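Local atomic coordinates of Cfl (Pectobacterium brasiliense, PDB entry 7A9J), a protein that probably joins coronafacic acid or related carboxylic acids to amine partners as an amide-forming ligase, by ATP-dependent activation as in other AMP-binding enzymes. Residues F99-L104 and W241-T246; A87-C92 and I245-L250; A315-Q320 and T443-A448; P437-N442 and D490-Y495. The protein carries 1 engineered substitution. All coordinates share one frame; numbering follows the deposited sequence. Where two conformers were deposited one is given.

Interaction 1: residues F99-L104 and W241-T246; sequences FVPLSL and WSILIT. With R4Z (6-ethyl-1-oxidanylidene-indene-4-carboxylic acid), chain B.
Ile-243 reaches from helix 240-251 to the end of strand 98-101, where its CD1 lies 3.8 Å from CG of the Pro-101 ring; this is the tight part of the contact. The loose part is Phe-99: CE1, at the ring edge, is 4.4 Å from the same Ile-243 CD1. One methyl thus serves both partners, because Ile-243 CG1 stands anti to the carbonyl carbon (chi1 -63°) and the chain runs straight on to CD1. The segments bury 97 Å² between them, and no hydrogen bond crosses. Tyr-89 of helix 83-95 touches both Phe-99 and Ile-243. Farther along the first segment, Ser-103 and Leu-104 are partly exposed and stay away from the helix.

The helix also meets the bound indene acid. Over one face of the Trp-241 indole lies the ligand, C03 sitting 3.7 Å from CE2; the opposite face receives CD1 of Ile-245. Leu-244 CD1 meets the ethyl carbon C14 at 3.5 Å. Ile-243, between Trp-241 and Leu-244 in sequence, turns to the strand, while those two line the pocket, a helix shared between hydrophobic core and acid-binding pocket of this AMP-binding enzyme.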
loop_
_atom_site.group_PDB
_atom_site.type_symbol
_atom_site.label_atom_id
_atom_site.label_comp_id
_atom_site.label_asym_id
_atom_site.label_seq_id
_atom_site.Cartn_x
_atom_site.Cartn_y
_atom_site.Cartn_z
ATOM N N PHE A 99 19.373 3.024 2.277
ATOM C CA PHE A 99 18.508 2.913 3.440
ATOM C C PHE A 99 17.664 1.647 3.394
ATOM O O PHE A 99 17.266 1.186 2.324
ATOM C CB PHE A 99 17.612 4.124 3.650
ATOM C CG PHE A 99 16.724 4.503 2.484
ATOM C CD1 PHE A 99 15.369 4.168 2.513
ATOM C CD2 PHE A 99 17.214 5.273 1.431
ATOM C CE1 PHE A 99 14.492 4.565 1.499
ATOM C CE2 PHE A 99 16.335 5.685 0.375
ATOM C CZ PHE A 99 14.962 5.292 0.430
ATOM N N VAL A 100 17.445 1.081 4.576
ATOM C CA VAL A 100 16.799 -0.242 4.729
ATOM C C VAL A 100 15.673 -0.054 5.738
ATOM O O VAL A 100 15.885 -0.198 6.946
ATOM C CB VAL A 100 17.782 -1.331 5.201
ATOM C CG1 VAL A 100 17.068 -2.716 5.179
ATOM C CG2 VAL A 100 19.029 -1.355 4.343
ATOM N N PRO A 101 14.462 0.282 5.289
ATOM C CA PRO A 101 13.371 0.526 6.221
ATOM C C PRO A 101 12.913 -0.781 6.877
ATOM O O PRO A 101 12.782 -1.839 6.220
ATOM C CB PRO A 101 12.273 1.139 5.339
ATOM C CG PRO A 101 12.895 1.374 3.989
ATOM C CD PRO A 101 14.129 0.565 3.879
ATOM N N LEU A 102 12.751 -0.730 8.197
ATOM C CA LEU A 102 12.331 -1.887 8.995
ATOM C C LEU A 102 10.893 -1.679 9.441
ATOM O O LEU A 102 10.620 -0.827 10.289
ATOM C CB LEU A 102 13.216 -2.102 10.222
ATOM C CG LEU A 102 14.692 -2.234 9.888
ATOM C CD1 LEU A 102 15.545 -2.289 11.189
ATOM C CD2 LEU A 102 14.894 -3.430 8.996
ATOM N N SER A 103 9.996 -2.514 8.908
ATOM C CA SER A 103 8.577 -2.320 9.107
ATOM C C SER A 103 8.235 -2.387 10.594
ATOM O O SER A 103 8.849 -3.126 11.366
ATOM C CB SER A 103 7.804 -3.425 8.320
ATOM O OG SER A 103 6.599 -3.768 8.962
ATOM N N LEU A 104 7.283 -1.554 11.020
ATOM C CA LEU A 104 6.878 -1.554 12.413
ATOM C C LEU A 104 6.108 -2.810 12.804
ATOM O O LEU A 104 5.867 -3.008 13.997
ATOM C CB LEU A 104 6.031 -0.316 12.729
ATOM C CG LEU A 104 6.591 1.041 12.251
ATOM C CD1 LEU A 104 5.759 2.213 12.818
ATOM C CD2 LEU A 104 8.082 1.180 12.618
ATOM N N TRP A 241 5.254 1.937 -0.212
ATOM C CA TRP A 241 4.283 2.783 -0.912
ATOM C C TRP A 241 4.256 4.223 -0.344
ATOM O O TRP A 241 4.180 5.187 -1.098
ATOM C CB TRP A 241 2.889 2.177 -0.827
ATOM C CG TRP A 241 1.861 2.857 -1.695
ATOM C CD1 TRP A 241 2.062 3.488 -2.901
ATOM C CD2 TRP A 241 0.466 2.917 -1.422
ATOM N NE1 TRP A 241 0.846 3.978 -3.391
ATOM C CE2 TRP A 241 -0.138 3.644 -2.491
ATOM C CE3 TRP A 241 -0.325 2.440 -0.365
ATOM C CZ2 TRP A 241 -1.502 3.919 -2.524
ATOM C CZ3 TRP A 241 -1.658 2.702 -0.386
ATOM C CH2 TRP A 241 -2.230 3.461 -1.451
ATOM N N SER A 242 4.296 4.359 0.971
ATOM C CA SER A 242 4.268 5.711 1.564
ATOM C C SER A 242 5.555 6.460 1.303
ATOM O O SER A 242 5.531 7.679 1.196
ATOM C CB SER A 242 4.013 5.638 3.041
ATOM O OG SER A 242 2.677 5.261 3.289
ATOM N N ILE A 243 6.690 5.762 1.243
ATOM C CA ILE A 243 7.937 6.454 0.892
ATOM C C ILE A 243 7.806 7.098 -0.480
ATOM O O ILE A 243 8.104 8.290 -0.678
ATOM C CB ILE A 243 9.104 5.450 0.918
ATOM C CG1 ILE A 243 9.273 4.918 2.314
ATOM C CG2 ILE A 243 10.370 6.101 0.270
ATOM C CD1 ILE A 243 10.310 3.769 2.456
ATOM N N LEU A 244 7.285 6.317 -1.449
ATOM C CA LEU A 244 7.130 6.827 -2.787
ATOM C C LEU A 244 6.111 7.944 -2.827
ATOM O O LEU A 244 6.306 8.914 -3.573
ATOM C CB LEU A 244 6.705 5.694 -3.719
ATOM C CG LEU A 244 7.743 4.580 -3.909
ATOM C CD1 LEU A 244 7.128 3.514 -4.913
ATOM C CD2 LEU A 244 9.035 5.078 -4.503
ATOM N N ILE A 245 4.997 7.784 -2.115
ATOM C CA ILE A 245 3.983 8.844 -2.076
ATOM C C ILE A 245 4.593 10.117 -1.526
ATOM O O ILE A 245 4.356 11.195 -2.059
ATOM C CB ILE A 245 2.796 8.450 -1.191
ATOM C CG1 ILE A 245 1.951 7.397 -1.935
ATOM C CG2 ILE A 245 1.924 9.656 -0.875
ATOM C CD1 ILE A 245 0.958 6.688 -0.966
ATOM N N THR A 246 5.383 9.979 -0.478
ATOM C CA THR A 246 5.965 11.164 0.166
ATOM C C THR A 246 6.954 11.875 -0.776
ATOM O O THR A 246 6.912 13.101 -0.932
ATOM C CB THR A 246 6.610 10.720 1.482
ATOM O OG1 THR A 246 5.613 10.142 2.322
ATOM C CG2 THR A 246 7.299 11.989 2.228
HETATM C C13 R4Z B . 5.399 -0.678 -4.303
HETATM C C15 R4Z B . 2.950 -0.103 -4.635
HETATM C C02 R4Z B . 0.420 0.478 -4.768
HETATM C C03 R4Z B . -0.753 0.319 -4.032
HETATM C C04 R4Z B . -0.355 -0.549 -2.837
HETATM C C05 R4Z B . 1.626 -0.081 -4.226
HETATM C C06 R4Z B . 1.248 -0.714 -3.016
HETATM C C07 R4Z B . 2.236 -1.326 -2.254
HETATM C C08 R4Z B . 1.850 -2.018 -0.937
HETATM C C11 R4Z B . 3.570 -1.305 -2.658
HETATM C C12 R4Z B . 3.951 -0.690 -3.858
HETATM C C14 R4Z B . 6.205 0.400 -3.524
HETATM O O01 R4Z B . 0.415 1.061 -5.821
HETATM O O09 R4Z B . 2.783 -2.304 -0.138
HETATM O O10 R4Z B . 0.649 -2.320 -0.645
#

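Interaction 2: residues A87-C92 and I245-L250; sequences ATYYAC and ITFAAL
Tyr-90 and Phe-247 form the aromatic part of this helix-helix contact. Their ring centroids lie 5.0 Å apart with planes at 56°, an oblique pairing. The two side chains run antiparallel alongside one another, and this brings Phe-247 CE1 over one face of the tyrosine ring, displaced toward its rim. The closest approach is at the phenol end, where Tyr-90 OH is 3.3 Å from Phe-247 CD1.

Aliphatic packing comes from both segments. Leu-250 CD1 sits at the edge of the Tyr-90 ring, near its plane and 3.8 Å from CE2, while Tyr-89 CB lies at the edge of the phenylalanine ring, near its plane and 3.9 Å from Phe-247 CZ. Phe-247 has CG anti to the carbonyl carbon (chi1 -65°), which sends the ring out from its helix into the angle between the two tyrosines.

Polar bonding across the segments is absent. The hydroxyl of Tyr-89 instead bonds to the backbone O of Leu-237, outside the pair.

The axes of the two short helical segments cross at -83° and come no nearer than 11.9 Å, a wide spacing filled by these large side chains; 210 Å² is buried. Around them, Phe-28 meets the Tyr-90 ring, Ile-57 of helix 50-66 touches the same residue, and Val-210 of helix 203-214 packs on Phe-247.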
loop_
_atom_site.group_PDB
_atom_site.type_symbol
_atom_site.label_atom_id
_atom_site.label_comp_id
_atom_site.label_asym_id
_atom_site.label_seq_id
_atom_site.Cartn_x
_atom_site.Cartn_y
_atom_site.Cartn_z
ATOM N N ALA A 87 13.374 13.255 6.540
ATOM C CA ALA A 87 14.666 13.898 6.406
ATOM C C ALA A 87 15.787 12.871 6.277
ATOM O O ALA A 87 16.753 13.081 5.513
ATOM C CB ALA A 87 14.878 14.825 7.602
ATOM N N THR A 88 15.685 11.766 7.038
ATOM C CA THR A 88 16.733 10.750 7.013
ATOM C C THR A 88 16.759 10.040 5.676
ATOM O O THR A 88 17.834 9.777 5.146
ATOM C CB THR A 88 16.490 9.735 8.141
ATOM O OG1 THR A 88 16.678 10.416 9.401
ATOM C CG2 THR A 88 17.472 8.563 8.050
ATOM N N TYR A 89 15.572 9.714 5.106
ATOM C CA TYR A 89 15.583 9.157 3.751
ATOM C C TYR A 89 16.346 10.072 2.794
ATOM O O TYR A 89 17.195 9.613 2.029
ATOM C CB TYR A 89 14.156 8.981 3.200
ATOM C CG TYR A 89 13.305 7.981 3.854
ATOM C CD1 TYR A 89 13.841 6.815 4.425
ATOM C CD2 TYR A 89 11.932 8.166 3.870
ATOM C CE1 TYR A 89 12.991 5.829 4.972
ATOM C CE2 TYR A 89 11.079 7.214 4.446
ATOM C CZ TYR A 89 11.610 6.046 4.982
ATOM O OH TYR A 89 10.796 5.078 5.531
ATOM N N TYR A 90 16.047 11.375 2.815
ATOM C CA TYR A 90 16.715 12.256 1.877
ATOM C C TYR A 90 18.204 12.413 2.183
ATOM O O TYR A 90 19.026 12.582 1.255
ATOM C CB TYR A 90 16.074 13.623 1.933
ATOM C CG TYR A 90 14.836 13.689 1.060
ATOM C CD1 TYR A 90 14.948 13.520 -0.337
ATOM C CD2 TYR A 90 13.602 14.017 1.600
ATOM C CE1 TYR A 90 13.810 13.663 -1.174
ATOM C CE2 TYR A 90 12.475 14.161 0.779
ATOM C CZ TYR A 90 12.611 13.991 -0.604
ATOM O OH TYR A 90 11.514 14.143 -1.413
ATOM N N ALA A 91 18.574 12.399 3.464
ATOM C CA ALA A 91 20.002 12.470 3.782
ATOM C C ALA A 91 20.766 11.250 3.255
ATOM O O ALA A 91 21.915 11.401 2.779
ATOM C CB ALA A 91 20.230 12.661 5.292
ATOM N N CYS A 92 20.163 10.039 3.365
ATOM C CA CYS A 92 20.780 8.836 2.832
ATOM C C CYS A 92 20.952 8.956 1.330
ATOM O O CYS A 92 22.030 8.684 0.781
ATOM C CB CYS A 92 19.891 7.629 3.156
ATOM S SG CYS A 92 19.966 7.230 4.910
ATOM N N ILE A 245 4.997 7.784 -2.115
ATOM C CA ILE A 245 3.983 8.844 -2.076
ATOM C C ILE A 245 4.593 10.117 -1.526
ATOM O O ILE A 245 4.356 11.195 -2.059
ATOM C CB ILE A 245 2.796 8.450 -1.191
ATOM C CG1 ILE A 245 1.951 7.397 -1.935
ATOM C CG2 ILE A 245 1.924 9.656 -0.875
ATOM C CD1 ILE A 245 0.958 6.688 -0.966
ATOM N N THR A 246 5.383 9.979 -0.478
ATOM C CA THR A 246 5.965 11.164 0.166
ATOM C C THR A 246 6.954 11.875 -0.776
ATOM O O THR A 246 6.912 13.101 -0.932
ATOM C CB THR A 246 6.610 10.720 1.482
ATOM O OG1 THR A 246 5.613 10.142 2.322
ATOM C CG2 THR A 246 7.299 11.989 2.228
ATOM N N PHE A 247 7.871 11.135 -1.409
ATOM C CA PHE A 247 8.775 11.743 -2.358
ATOM C C PHE A 247 7.997 12.399 -3.493
ATOM O O PHE A 247 8.314 13.517 -3.919
ATOM C CB PHE A 247 9.749 10.736 -2.995
ATOM C CG PHE A 247 10.729 10.112 -2.034
ATOM C CD1 PHE A 247 11.295 10.850 -0.954
ATOM C CD2 PHE A 247 11.211 8.858 -2.287
ATOM C CE1 PHE A 247 12.224 10.228 -0.123
ATOM C CE2 PHE A 247 12.129 8.242 -1.443
ATOM C CZ PHE A 247 12.684 8.938 -0.389
ATOM N N ALA A 248 6.977 11.700 -4.000
ATOM C CA ALA A 248 6.262 12.221 -5.158
ATOM C C ALA A 248 5.483 13.471 -4.803
ATOM O O ALA A 248 5.485 14.423 -5.591
ATOM C CB ALA A 248 5.286 11.133 -5.713
ATOM N N ALA A 249 4.838 13.493 -3.625
ATOM C CA ALA A 249 4.077 14.668 -3.218
ATOM C C ALA A 249 4.994 15.883 -3.057
ATOM O O ALA A 249 4.703 16.957 -3.553
ATOM C CB ALA A 249 3.370 14.457 -1.868
ATOM N N LEU A 250 6.113 15.700 -2.356
ATOM C CA LEU A 250 7.056 16.804 -2.158
ATOM C C LEU A 250 7.605 17.294 -3.483
ATOM O O LEU A 250 7.671 18.502 -3.701
ATOM C CB LEU A 250 8.182 16.371 -1.211
ATOM C CG LEU A 250 7.701 16.049 0.208
ATOM C CD1 LEU A 250 8.868 15.426 1.039
ATOM C CD2 LEU A 250 7.213 17.333 0.893
#

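Interaction 3: residues A315-Q320 and T443-A448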
loop_
_atom_site.group_PDB
_atom_site.type_symbol
_atom_site.label_atom_id
_atom_site.label_comp_id
_atom_site.label_asym_id
_atom_site.label_seq_id
_atom_site.Cartn_x
_atom_site.Cartn_y
_atom_site.Cartn_z
ATOM N N ALA A 315 -10.868 -2.787 -5.665
ATOM C CA ALA A 315 -11.656 -2.104 -4.648
ATOM C C ALA A 315 -13.025 -1.666 -5.158
ATOM O O ALA A 315 -13.599 -0.677 -4.678
ATOM C CB ALA A 315 -10.840 -0.904 -4.102
ATOM N N THR A 316 -13.629 -2.436 -6.078
ATOM C CA THR A 316 -14.878 -1.967 -6.643
ATOM C C THR A 316 -16.011 -1.975 -5.620
ATOM O O THR A 316 -16.838 -1.061 -5.615
ATOM C CB THR A 316 -15.223 -2.833 -7.888
ATOM O OG1 THR A 316 -14.188 -2.608 -8.892
ATOM C CG2 THR A 316 -16.638 -2.507 -8.438
ATOM N N GLU A 317 -16.146 -3.026 -4.795
ATOM C CA GLU A 317 -17.253 -3.009 -3.841
ATOM C C GLU A 317 -17.060 -1.903 -2.801
ATOM O O GLU A 317 -18.019 -1.225 -2.396
ATOM C CB GLU A 317 -17.384 -4.373 -3.153
ATOM C CG GLU A 317 -18.318 -4.380 -1.999
ATOM C CD GLU A 317 -18.183 -5.658 -1.170
ATOM O OE1 GLU A 317 -17.950 -5.558 0.057
ATOM O OE2 GLU A 317 -18.285 -6.762 -1.762
ATOM N N LEU A 318 -15.833 -1.731 -2.352
ATOM C CA LEU A 318 -15.541 -0.642 -1.421
ATOM C C LEU A 318 -15.922 0.721 -2.031
ATOM O O LEU A 318 -16.477 1.589 -1.350
ATOM C CB LEU A 318 -14.057 -0.689 -1.084
ATOM C CG LEU A 318 -13.469 0.495 -0.282
ATOM C CD1 LEU A 318 -14.264 0.743 0.955
ATOM C CD2 LEU A 318 -12.044 0.139 0.039
ATOM N N SER A 319 -15.658 0.918 -3.327
ATOM C CA SER A 319 -15.958 2.229 -3.928
ATOM C C SER A 319 -17.449 2.531 -3.880
ATOM O O SER A 319 -17.852 3.692 -3.715
ATOM C CB SER A 319 -15.431 2.286 -5.367
ATOM O OG SER A 319 -16.384 1.691 -6.249
ATOM N N GLN A 320 -18.294 1.494 -4.048
ATOM C CA GLN A 320 -19.732 1.683 -3.944
ATOM C C GLN A 320 -20.125 2.138 -2.536
ATOM O O GLN A 320 -20.863 3.119 -2.366
ATOM C CB GLN A 320 -20.458 0.370 -4.325
ATOM C CG GLN A 320 -20.008 -0.139 -5.770
ATOM C CD GLN A 320 -20.394 -1.600 -6.144
ATOM O OE1 GLN A 320 -21.101 -2.302 -5.415
ATOM N NE2 GLN A 320 -19.912 -2.044 -7.310
ATOM N N THR A 443 -22.438 -8.968 -8.823
ATOM C CA THR A 443 -23.831 -8.939 -9.251
ATOM C C THR A 443 -24.773 -9.054 -8.059
ATOM O O THR A 443 -25.754 -8.315 -7.955
ATOM C CB THR A 443 -24.076 -10.079 -10.245
ATOM O OG1 THR A 443 -23.269 -9.851 -11.404
ATOM C CG2 THR A 443 -25.560 -10.122 -10.644
ATOM N N LEU A 444 -24.490 -10.001 -7.160
ATOM C CA LEU A 444 -25.382 -10.280 -6.036
ATOM C C LEU A 444 -25.578 -9.056 -5.166
ATOM O O LEU A 444 -26.711 -8.689 -4.827
ATOM C CB LEU A 444 -24.813 -11.433 -5.202
ATOM C CG LEU A 444 -24.960 -12.817 -5.826
ATOM C CD1 LEU A 444 -24.103 -13.806 -5.072
ATOM C CD2 LEU A 444 -26.426 -13.262 -5.856
ATOM N N ILE A 445 -24.481 -8.397 -4.801
ATOM C CA ILE A 445 -24.583 -7.283 -3.870
ATOM C C ILE A 445 -25.365 -6.078 -4.441
ATOM O O ILE A 445 -25.837 -5.229 -3.671
ATOM C CB ILE A 445 -23.160 -6.902 -3.405
ATOM C CG1 ILE A 445 -23.218 -6.075 -2.118
ATOM C CG2 ILE A 445 -22.450 -6.097 -4.482
ATOM C CD1 ILE A 445 -21.867 -5.563 -1.668
ATOM N N GLN A 446 -25.552 -5.983 -5.765
ATOM C CA GLN A 446 -26.371 -4.901 -6.305
ATOM C C GLN A 446 -27.820 -5.012 -5.861
ATOM O O GLN A 446 -28.536 -3.996 -5.836
ATOM C CB GLN A 446 -26.314 -4.878 -7.839
ATOM C CG GLN A 446 -24.922 -4.749 -8.414
ATOM C CD GLN A 446 -24.108 -3.712 -7.675
ATOM O OE1 GLN A 446 -24.574 -2.589 -7.445
ATOM N NE2 GLN A 446 -22.909 -4.101 -7.242
ATOM N N HIS A 447 -28.274 -6.219 -5.521
ATOM C CA HIS A 447 -29.639 -6.372 -5.049
ATOM C C HIS A 447 -29.832 -5.585 -3.758
ATOM O O HIS A 447 -28.947 -5.545 -2.895
ATOM C CB HIS A 447 -29.967 -7.847 -4.841
ATOM C CG HIS A 447 -31.426 -8.130 -4.927
ATOM N ND1 HIS A 447 -32.261 -8.060 -3.831
ATOM C CD2 HIS A 447 -32.214 -8.422 -5.987
ATOM C CE1 HIS A 447 -33.497 -8.335 -4.207
ATOM N NE2 HIS A 447 -33.498 -8.558 -5.510
ATOM N N ALA A 448 -30.985 -4.916 -3.653
ATOM C CA ALA A 448 -31.265 -4.090 -2.483
ATOM C C ALA A 448 -31.348 -4.917 -1.202
ATOM O O ALA A 448 -30.980 -4.432 -0.124
ATOM C CB ALA A 448 -32.563 -3.316 -2.697
#
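This is a surface contact between the two parts of an AMP-binding enzyme: Glu-317 and Gln-320, on helix 316-326 of the large part, meet Ile-445 and Gln-446, near the C-terminal end of helix 437-445 in the C-terminal part. One hydrogen bond crosses. Gln-446 NE2 donates to Gln-320 OE1 at 3.1 Å, with a nearly straight N-H...O angle of 174°. The acceptor lies in the amide plane of Gln-446, whereas the donor comes in tilted out of the carbonyl plane of Gln-320, consistent with amide planes 79° apart. A bend at the second torsion of Gln-446 (chi2 -44°) brings its amide back toward its own helix, where the same NE2 also bonds to the backbone O of Asn-442. NE2 of Gln-320 has a weak hydrogen bond with Asn-442 OD1, so both glutamines are tied to that residue.

The rest is van der Waals contact of the isoleucine with polar side chains. Ile-445 CD1 meets the end of the Glu-317 chain at about a right angle, 3.7 Å from CD and 3.8 Å from CG, and Ile-445 CG2 is 4.1 Å from Gln-320 OE1. In all, 141 Å² is buried, and Gln-446 also touches a crystal neighbour, so its pose may owe something to the lattice. A modest, largely polar seam of this kind fits the interface between the large and C-terminal domains, which in this enzyme family changes as the small domain rotates during the reaction cycle.

Interaction 4: residues P437-N442 and D490-Y495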
loop_
_atom_site.group_PDB
_atom_site.type_symbol
_atom_site.label_atom_id
_atom_site.label_comp_id
_atom_site.label_asym_id
_atom_site.label_seq_id
_atom_site.Cartn_x
_atom_site.Cartn_y
_atom_site.Cartn_z
ATOM N N PRO A 437 -15.765 -16.074 -8.971
ATOM C CA PRO A 437 -16.567 -15.634 -7.819
ATOM C C PRO A 437 -16.697 -14.126 -7.692
ATOM O O PRO A 437 -17.790 -13.641 -7.410
ATOM C CB PRO A 437 -15.815 -16.253 -6.629
ATOM C CG PRO A 437 -15.167 -17.440 -7.230
ATOM C CD PRO A 437 -14.731 -17.035 -8.575
ATOM N N ILE A 438 -15.604 -13.366 -7.868
ATOM C CA ILE A 438 -15.702 -11.927 -7.675
ATOM C C ILE A 438 -16.743 -11.324 -8.614
ATOM O O ILE A 438 -17.463 -10.378 -8.231
ATOM C CB ILE A 438 -14.310 -11.279 -7.815
ATOM C CG1 ILE A 438 -14.378 -9.861 -7.265
ATOM C CG2 ILE A 438 -13.847 -11.150 -9.259
ATOM C CD1 ILE A 438 -13.050 -9.188 -7.249
ATOM N N GLU A 439 -16.891 -11.882 -9.824
ATOM C CA GLU A 439 -17.890 -11.354 -10.745
ATOM C C GLU A 439 -19.314 -11.676 -10.263
ATOM O O GLU A 439 -20.218 -10.828 -10.343
ATOM C CB GLU A 439 -17.636 -11.936 -12.150
ATOM C CG GLU A 439 -18.645 -11.556 -13.225
ATOM C CD GLU A 439 -18.758 -12.602 -14.363
ATOM O OE1 GLU A 439 -17.746 -13.236 -14.741
ATOM O OE2 GLU A 439 -19.882 -12.805 -14.880
ATOM N N ILE A 440 -19.528 -12.890 -9.736
ATOM C CA ILE A 440 -20.857 -13.242 -9.247
ATOM C C ILE A 440 -21.208 -12.422 -8.017
ATOM O O ILE A 440 -22.348 -11.955 -7.877
ATOM C CB ILE A 440 -20.947 -14.742 -8.931
ATOM C CG1 ILE A 440 -20.632 -15.570 -10.167
ATOM C CG2 ILE A 440 -22.359 -15.071 -8.398
ATOM C CD1 ILE A 440 -20.494 -17.041 -9.860
ATOM N N GLU A 441 -20.250 -12.285 -7.088
ATOM C CA GLU A 441 -20.451 -11.466 -5.889
ATOM C C GLU A 441 -20.835 -10.047 -6.257
ATOM O O GLU A 441 -21.738 -9.459 -5.643
ATOM C CB GLU A 441 -19.171 -11.453 -5.038
ATOM C CG GLU A 441 -18.844 -12.787 -4.355
ATOM C CD GLU A 441 -17.363 -12.950 -4.015
ATOM O OE1 GLU A 441 -16.591 -11.929 -3.976
ATOM O OE2 GLU A 441 -16.972 -14.085 -3.720
ATOM N N ASN A 442 -20.175 -9.478 -7.269
ATOM C CA ASN A 442 -20.488 -8.104 -7.641
ATOM C C ASN A 442 -21.929 -7.971 -8.105
ATOM O O ASN A 442 -22.597 -6.991 -7.787
ATOM C CB ASN A 442 -19.535 -7.596 -8.720
ATOM C CG ASN A 442 -19.863 -6.169 -9.144
ATOM O OD1 ASN A 442 -19.694 -5.214 -8.370
ATOM N ND2 ASN A 442 -20.360 -6.018 -10.367
ATOM N N ASP A 490 -31.722 -12.708 -15.139
ATOM C CA ASP A 490 -31.713 -11.497 -15.944
ATOM C C ASP A 490 -30.330 -10.870 -16.068
ATOM O O ASP A 490 -30.140 -10.009 -16.932
ATOM C CB ASP A 490 -32.684 -10.466 -15.353
ATOM C CG ASP A 490 -34.074 -11.052 -15.061
ATOM O OD1 ASP A 490 -34.546 -11.944 -15.809
ATOM O OD2 ASP A 490 -34.700 -10.609 -14.072
ATOM N N ASN A 491 -29.358 -11.270 -15.243
ATOM C CA ASN A 491 -28.095 -10.546 -15.189
ATOM C C ASN A 491 -26.851 -11.379 -15.451
ATOM O O ASN A 491 -25.809 -10.794 -15.757
ATOM C CB ASN A 491 -27.930 -9.853 -13.827
ATOM C CG ASN A 491 -28.924 -8.731 -13.621
ATOM O OD1 ASN A 491 -28.794 -7.655 -14.199
ATOM N ND2 ASN A 491 -29.921 -8.976 -12.786
ATOM N N LEU A 492 -26.911 -12.704 -15.327
ATOM C CA LEU A 492 -25.727 -13.541 -15.484
ATOM C C LEU A 492 -26.051 -14.758 -16.331
ATOM O O LEU A 492 -27.164 -15.288 -16.278
ATOM C CB LEU A 492 -25.179 -14.042 -14.132
ATOM C CG LEU A 492 -24.214 -13.066 -13.466
ATOM C CD1 LEU A 492 -23.678 -13.656 -12.190
ATOM C CD2 LEU A 492 -23.070 -12.678 -14.398
ATOM N N ALA A 493 -25.055 -15.227 -17.074
ATOM C CA ALA A 493 -25.208 -16.508 -17.758
ATOM C C ALA A 493 -25.551 -17.615 -16.762
ATOM O O ALA A 493 -25.091 -17.629 -15.616
ATOM C CB ALA A 493 -23.929 -16.859 -18.520
ATOM N N HIS A 494 -26.355 -18.574 -17.218
ATOM C CA HIS A 494 -26.868 -19.593 -16.317
ATOM C C HIS A 494 -25.753 -20.441 -15.713
ATOM O O HIS A 494 -25.878 -20.919 -14.569
ATOM C CB HIS A 494 -27.884 -20.471 -17.063
ATOM C CG HIS A 494 -28.365 -21.646 -16.264
ATOM N ND1 HIS A 494 -27.664 -22.834 -16.186
ATOM C CD2 HIS A 494 -29.467 -21.811 -15.493
ATOM C CE1 HIS A 494 -28.309 -23.674 -15.396
ATOM N NE2 HIS A 494 -29.408 -23.079 -14.965
ATOM N N TYR A 495 -24.666 -20.686 -16.455
ATOM C CA TYR A 495 -23.664 -21.597 -15.909
ATOM C C TYR A 495 -22.908 -20.954 -14.763
ATOM O O TYR A 495 -22.254 -21.664 -13.996
ATOM C CB TYR A 495 -22.684 -22.062 -16.988
ATOM C CG TYR A 495 -21.731 -20.993 -17.509
ATOM C CD1 TYR A 495 -20.428 -20.883 -17.005
ATOM C CD2 TYR A 495 -22.117 -20.099 -18.505
ATOM C CE1 TYR A 495 -19.559 -19.940 -17.483
ATOM C CE2 TYR A 495 -21.241 -19.137 -18.984
ATOM C CZ TYR A 495 -19.954 -19.058 -18.458
ATOM O OH TYR A 495 -19.050 -18.109 -18.904
#
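Ile-440 and Leu-492 are the residues of closest backbone approach, their CA atoms 7.9 Å apart. The first segment, 437-442, is a regular helix: Glu-441 N bonds to Pro-437 O at 2.8 Å and Asn-442 N to Ile-438 O at 3.0 Å. The second is irregular. A weakly bonded helix gives out near Asn-491, Leu-492 adopts an extended backbone, and a short 3-10 turn starts at His-494. With the helix gone, the chain at Leu-492 is stretched out and turns its side chain toward helix 437-445.

Leu-492 does all the touching on its side, and its two methyls divide the work. CD1 lies 4.1 Å from both CA and CG1 of Ile-440, the two side chains crossing at about a right angle, so the methyl rests partly on the helix backbone. CD2 meets the carboxylate of Glu-439, 3.2 Å from OE2, a short approach between a methyl and a charged oxygen. Glu-439 places OE2 there by running outward, CG anti to the backbone N (chi1 176°), past Leu-492 in the opposite direction. Val-435 and Val-455, from the neighbouring strands, touch Ile-440 as well.

No hydrogen bond joins the segments, and 120 Å² is buried. OE2 of Glu-439 forms a salt bridge with Lys-496, just beyond the second segment. The chemistry is therefore mixed: one methyl of Leu-492 rests on the buried Ile-440, while the other borders a carboxylate whose charge is probably offset by the lysine, an ion pair rather than a bare charge.

Interactions 1 and 2 lie in the core of the large part, their touching residues all buried, and share helix 240-251 with Ile-245 and Thr-246 common to both. Their centres are 9 Å apart and Tyr-89 joins them, its OH being 3.4 Å from Ile-243 CD1. Neither has a hydrogen bond across its segments. Interactions 3 and 4 share helix 437-445 on the far side of the molecule, with centres 12 Å apart; Thr-443 OG1 is 3.9 Å from Leu-492 CD1. Interaction 3 is at the surface and uses an amide hydrogen bond, whereas interaction 4 is partly buried and apolar beside a salt bridge. The centres of interactions 2 and 4 are about 45 Å apart.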